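Local coordinates for PF04016 domain protein (Desulfitobacterium hafniense, PDB 3L5O) that is of unknown function but pairs an enolase-like with a Rossmann-like fold and may take part in heavy-metal chelation, at residues 148-153 against 191-196; 168-171 against 175-178. One frame throughout, in Å; residues are numbered along the deposited sequence.

Contact 1: 148-153 against 191-196; sequences GHFPHL and YITCAS
Thr193 meets Gly148 and Phe150 with different parts of its side chain. Its methyl CG2 lies 3.7 Å from Gly148 CA, while CB sits 3.8 Å from Phe150 CZ, the end of the ring. The backbone N of Thr193 lies at the ring edge, in its plane. Phe150 reaches across because its CG stands anti to its own carbonyl carbon (chi1 -62°), and Phe132 meets the same ring edge-to-face. Gly148 lies so close to Thr193, at backbone angles disfavoured for other residues, that there is no room for a CB. OG1 of Thr193, anti to the backbone N at chi1 176°, takes a hydrogen bond from Ala195 N at 3.1 Å, a cap on the turn into helix 195-199. The carbonyl O of Thr193 is gripped twice, by Ser196 N and by Ser196 OG, the latter at 2.6 Å. With alanine in place of Thr193, Ala195 N is likely to lose its capping acceptor, and a gap to open over Gly148 CA where CG2 sat. The loop after strand 143-147 thus meets the C-terminal end of neighbouring parallel strand 189-193, the edge where Rossmann-like folds usually bind ligands; an imidazole, probably from the crystallisation liquor, lies close to Thr193 and may mark a pocket.

Contact 2: 168-171 against 175-178; sequences WSPE and YPLP
Tyr175 and Pro170 meet through backbone and ring: Pro170 CB rests 3.7 Å from Tyr175 O, while the Tyr175 side chain leaves the backbone pointing away from 168-171. Pro176 follows, and Pro170 leans on it too, with CG 3.8 Å from Pro176 N. The two proline rings touch more loosely, Pro170 CG to Pro176 CB being 4.1 Å, an apolar contact at the protein surface. At Leu177 the link becomes polar as well as greasy. No direct hydrogen bond joins the segments; instead a water accepts from Leu177 N at 3.0 Å and donates to Trp168 O at 2.7 Å, bridging the two backbones. The Leu177 side chain, with CG roughly anti to the backbone N (chi1 -157°), carries CD2 over one face of the indole. That methyl stands 3.5 Å from the centroid of the Trp168 six-membered ring and only 14° off its normal, a clear CH-pi contact. The indole has further partners: NE1 hydrogen-bonds to Asp199 OD2, and Arg61 makes a cation-pi contact. Beyond Leu177, whose O accepts from Ser180 OG, the chain enters helix 180-183. The short, weakly bonded strand 175-176 forms one edge of the mixed sheet, parallel to 162-167, with Tyr175 hydrogen-bonded through its backbone to Ile165 and Glu167.

Contact 2 is nested within the chain loop that contact 1 closes: 148-153 comes first, then 168-171 and 175-178, and finally 191-196. Their centres lie about 12 Å apart, contact 1 about 9 Å from the centre of the chain and contact 2 about 19 Å. Both reach the same mixed sheet, through strands 189-193 and 175-176 and the loops after 143-147 and 162-167; the order 175-176, 162-167, 143-147, 189-193 runs from contact 2 at one edge inward to contact 1. They touch directly where His149 CD2 lies 3.0 Å from Glu171 OE2. Imidazole, probably from the crystallisation liquor, lies near Thr193 and near Trp168, so the two contacts may border a ligand pocket.

Contact 1: 148-153 against 191-196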
loop_
_atom_site.group_PDB
_atom_site.type_symbol
_atom_site.label_atom_id
_atom_site.label_comp_id
_atom_site.label_asym_id
_atom_site.label_seq_id
_atom_site.Cartn_x
_atom_site.Cartn_y
_atom_site.Cartn_z
ATOM N N GLY A 148 11.389 -0.718 0.186
ATOM C CA GLY A 148 10.809 0.287 -0.667
ATOM C C GLY A 148 11.588 1.565 -0.670
ATOM O O GLY A 148 12.498 1.801 0.146
ATOM N N HIS A 149 11.230 2.403 -1.619
ATOM C CA HIS A 149 11.842 3.706 -1.764
ATOM C C HIS A 149 10.928 4.760 -1.091
ATOM O O HIS A 149 9.773 4.942 -1.482
ATOM C CB HIS A 149 12.078 4.019 -3.240
ATOM C CG HIS A 149 12.726 5.346 -3.464
ATOM N ND1 HIS A 149 12.102 6.378 -4.136
ATOM C CD2 HIS A 149 13.921 5.831 -3.048
ATOM C CE1 HIS A 149 12.900 7.433 -4.146
ATOM N NE2 HIS A 149 14.010 7.127 -3.497
ATOM N N PHE A 150 11.440 5.384 -0.036
ATOM C CA PHE A 150 10.756 6.465 0.667
ATOM C C PHE A 150 11.664 7.696 0.679
ATOM O O PHE A 150 12.766 7.674 1.253
ATOM C CB PHE A 150 10.406 6.026 2.078
ATOM C CG PHE A 150 9.463 4.835 2.103
ATOM C CD1 PHE A 150 8.116 5.009 1.901
ATOM C CD2 PHE A 150 9.953 3.542 2.248
ATOM C CE1 PHE A 150 7.250 3.914 1.896
ATOM C CE2 PHE A 150 9.095 2.452 2.225
ATOM C CZ PHE A 150 7.746 2.646 2.064
ATOM N N PRO A 151 11.241 8.780 0.053
ATOM C CA PRO A 151 12.091 9.974 0.033
ATOM C C PRO A 151 12.575 10.403 1.428
ATOM O O PRO A 151 11.789 10.388 2.384
ATOM C CB PRO A 151 11.187 11.043 -0.596
ATOM C CG PRO A 151 10.180 10.300 -1.377
ATOM C CD PRO A 151 10.004 8.963 -0.720
ATOM N N HIS A 152 13.864 10.742 1.528
ATOM C CA HIS A 152 14.505 11.364 2.711
ATOM C C HIS A 152 14.629 10.474 3.915
ATOM O O HIS A 152 15.019 10.925 4.962
ATOM C CB HIS A 152 13.768 12.621 3.160
ATOM C CG HIS A 152 13.332 13.471 2.034
ATOM N ND1 HIS A 152 14.195 13.853 1.037
ATOM C CD2 HIS A 152 12.127 13.994 1.724
ATOM C CE1 HIS A 152 13.535 14.572 0.150
ATOM N NE2 HIS A 152 12.282 14.683 0.549
ATOM N N LEU A 153 14.295 9.209 3.763
ATOM C CA LEU A 153 14.178 8.321 4.907
ATOM C C LEU A 153 15.506 8.163 5.632
ATOM O O LEU A 153 15.559 8.144 6.866
ATOM C CB LEU A 153 13.636 6.959 4.444
ATOM C CG LEU A 153 13.384 5.972 5.568
ATOM C CD1 LEU A 153 12.362 6.561 6.546
ATOM C CD2 LEU A 153 12.925 4.670 5.002
ATOM N N TYR A 191 9.388 -1.802 8.139
ATOM C CA TYR A 191 8.425 -1.085 7.306
ATOM C C TYR A 191 8.493 -1.596 5.877
ATOM O O TYR A 191 9.582 -1.708 5.302
ATOM C CB TYR A 191 8.749 0.422 7.291
ATOM C CG TYR A 191 8.846 0.993 8.663
ATOM C CD1 TYR A 191 10.009 0.797 9.419
ATOM C CD2 TYR A 191 7.787 1.691 9.238
ATOM C CE1 TYR A 191 10.120 1.270 10.698
ATOM C CE2 TYR A 191 7.899 2.201 10.541
ATOM C CZ TYR A 191 9.075 1.972 11.264
ATOM O OH TYR A 191 9.240 2.419 12.555
ATOM N N ILE A 192 7.340 -1.853 5.274
ATOM C CA ILE A 192 7.285 -2.413 3.947
ATOM C C ILE A 192 6.344 -1.568 3.092
ATOM O O ILE A 192 5.186 -1.350 3.451
ATOM C CB ILE A 192 6.777 -3.875 3.970
ATOM C CG1 ILE A 192 7.640 -4.773 4.864
ATOM C CG2 ILE A 192 6.745 -4.468 2.548
ATOM C CD1 ILE A 192 6.933 -6.085 5.241
ATOM N N THR A 193 6.843 -1.133 1.949
ATOM C CA THR A 193 6.013 -0.509 0.958
ATOM C C THR A 193 4.797 -1.346 0.512
ATOM O O THR A 193 4.859 -2.571 0.332
ATOM C CB THR A 193 6.830 -0.143 -0.273
ATOM O OG1 THR A 193 5.949 0.396 -1.263
ATOM C CG2 THR A 193 7.487 -1.417 -0.955
ATOM N N CYS A 194 3.692 -0.651 0.299
ATOM C CA CYS A 194 2.443 -1.298 -0.119
ATOM C C CYS A 194 2.606 -1.834 -1.558
ATOM O O CYS A 194 1.814 -2.664 -1.991
ATOM C CB CYS A 194 1.288 -0.301 -0.023
ATOM S SG CYS A 194 1.507 1.154 -1.087
ATOM N N ALA A 195 3.654 -1.392 -2.280
ATOM C CA ALA A 195 4.007 -1.996 -3.586
ATOM C C ALA A 195 4.235 -3.499 -3.475
ATOM O O ALA A 195 4.147 -4.199 -4.472
ATOM C CB ALA A 195 5.244 -1.336 -4.206
ATOM N N SER A 196 4.564 -3.986 -2.275
ATOM C CA SER A 196 4.773 -5.401 -2.050
ATOM C C SER A 196 3.498 -6.235 -2.204
ATOM O O SER A 196 3.570 -7.421 -2.468
ATOM C CB SER A 196 5.372 -5.651 -0.677
ATOM O OG SER A 196 4.496 -5.177 0.332
#

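Contact 2: 168-171 against 175-178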
loop_
_atom_site.group_PDB
_atom_site.type_symbol
_atom_site.label_atom_id
_atom_site.label_comp_id
_atom_site.label_asym_id
_atom_site.label_seq_id
_atom_site.Cartn_x
_atom_site.Cartn_y
_atom_site.Cartn_z
ATOM N N TRP A 168 14.169 -3.078 -5.018
ATOM C CA TRP A 168 14.368 -3.827 -6.273
ATOM C C TRP A 168 15.551 -3.325 -7.007
ATOM O O TRP A 168 16.331 -4.122 -7.508
ATOM C CB TRP A 168 13.156 -3.723 -7.219
ATOM C CG TRP A 168 12.070 -4.692 -6.920
ATOM C CD1 TRP A 168 10.775 -4.399 -6.547
ATOM C CD2 TRP A 168 12.154 -6.124 -6.976
ATOM N NE1 TRP A 168 10.060 -5.562 -6.364
ATOM C CE2 TRP A 168 10.872 -6.638 -6.617
ATOM C CE3 TRP A 168 13.181 -7.039 -7.283
ATOM C CZ2 TRP A 168 10.597 -8.014 -6.559
ATOM C CZ3 TRP A 168 12.904 -8.422 -7.231
ATOM C CH2 TRP A 168 11.617 -8.890 -6.860
ATOM N N SER A 169 15.665 -2.002 -7.104
ATOM C CA SER A 169 16.751 -1.358 -7.816
ATOM C C SER A 169 17.416 -0.407 -6.853
ATOM O O SER A 169 17.066 0.768 -6.801
ATOM C CB SER A 169 16.230 -0.577 -9.048
ATOM O OG SER A 169 15.555 -1.427 -9.964
ATOM N N PRO A 170 18.367 -0.890 -6.067
ATOM C CA PRO A 170 18.872 -0.095 -4.951
ATOM C C PRO A 170 19.720 1.119 -5.336
ATOM O O PRO A 170 20.534 1.040 -6.255
ATOM C CB PRO A 170 19.703 -1.099 -4.158
ATOM C CG PRO A 170 20.061 -2.170 -5.126
ATOM C CD PRO A 170 19.011 -2.211 -6.155
ATOM N N GLU A 171 19.557 2.208 -4.582
ATOM C CA GLU A 171 20.439 3.365 -4.669
ATOM C C GLU A 171 21.700 3.030 -3.921
ATOM O O GLU A 171 21.790 1.985 -3.286
ATOM C CB GLU A 171 19.808 4.597 -4.018
ATOM C CG GLU A 171 18.380 4.942 -4.434
ATOM C CD GLU A 171 17.839 6.117 -3.616
ATOM O OE1 GLU A 171 18.367 7.250 -3.771
ATOM O OE2 GLU A 171 16.898 5.902 -2.811
ATOM N N TYR A 175 20.342 -1.995 -0.210
ATOM C CA TYR A 175 20.496 -3.412 -0.497
ATOM C C TYR A 175 19.506 -3.822 -1.530
ATOM O O TYR A 175 18.399 -3.294 -1.546
ATOM C CB TYR A 175 20.229 -4.241 0.748
ATOM C CG TYR A 175 21.192 -4.012 1.846
ATOM C CD1 TYR A 175 20.980 -3.013 2.796
ATOM C CD2 TYR A 175 22.317 -4.802 1.951
ATOM C CE1 TYR A 175 21.890 -2.822 3.837
ATOM C CE2 TYR A 175 23.215 -4.631 2.976
ATOM C CZ TYR A 175 23.010 -3.647 3.909
ATOM O OH TYR A 175 23.952 -3.519 4.919
ATOM N N PRO A 176 19.859 -4.793 -2.361
ATOM C CA PRO A 176 18.876 -5.380 -3.267
ATOM C C PRO A 176 17.924 -6.263 -2.478
ATOM O O PRO A 176 18.189 -6.680 -1.351
ATOM C CB PRO A 176 19.755 -6.146 -4.264
ATOM C CG PRO A 176 20.910 -6.513 -3.528
ATOM C CD PRO A 176 21.181 -5.422 -2.537
ATOM N N LEU A 177 16.775 -6.510 -3.058
ATOM C CA LEU A 177 15.720 -7.218 -2.411
ATOM C C LEU A 177 16.025 -8.642 -1.902
ATOM O O LEU A 177 15.537 -9.009 -0.841
ATOM C CB LEU A 177 14.469 -7.217 -3.318
ATOM C CG LEU A 177 13.235 -7.441 -2.478
ATOM C CD1 LEU A 177 13.017 -6.256 -1.523
ATOM C CD2 LEU A 177 11.991 -7.706 -3.378
ATOM N N PRO A 178 16.824 -9.451 -2.595
ATOM C CA PRO A 178 17.207 -10.756 -2.024
ATOM C C PRO A 178 17.891 -10.685 -0.635
ATOM O O PRO A 178 17.958 -11.697 0.059
ATOM C CB PRO A 178 18.149 -11.343 -3.101
ATOM C CG PRO A 178 17.749 -10.673 -4.394
ATOM C CD PRO A 178 17.367 -9.277 -3.954
HETATM O O HOH W 1 16.759 -6.331 -6.090
#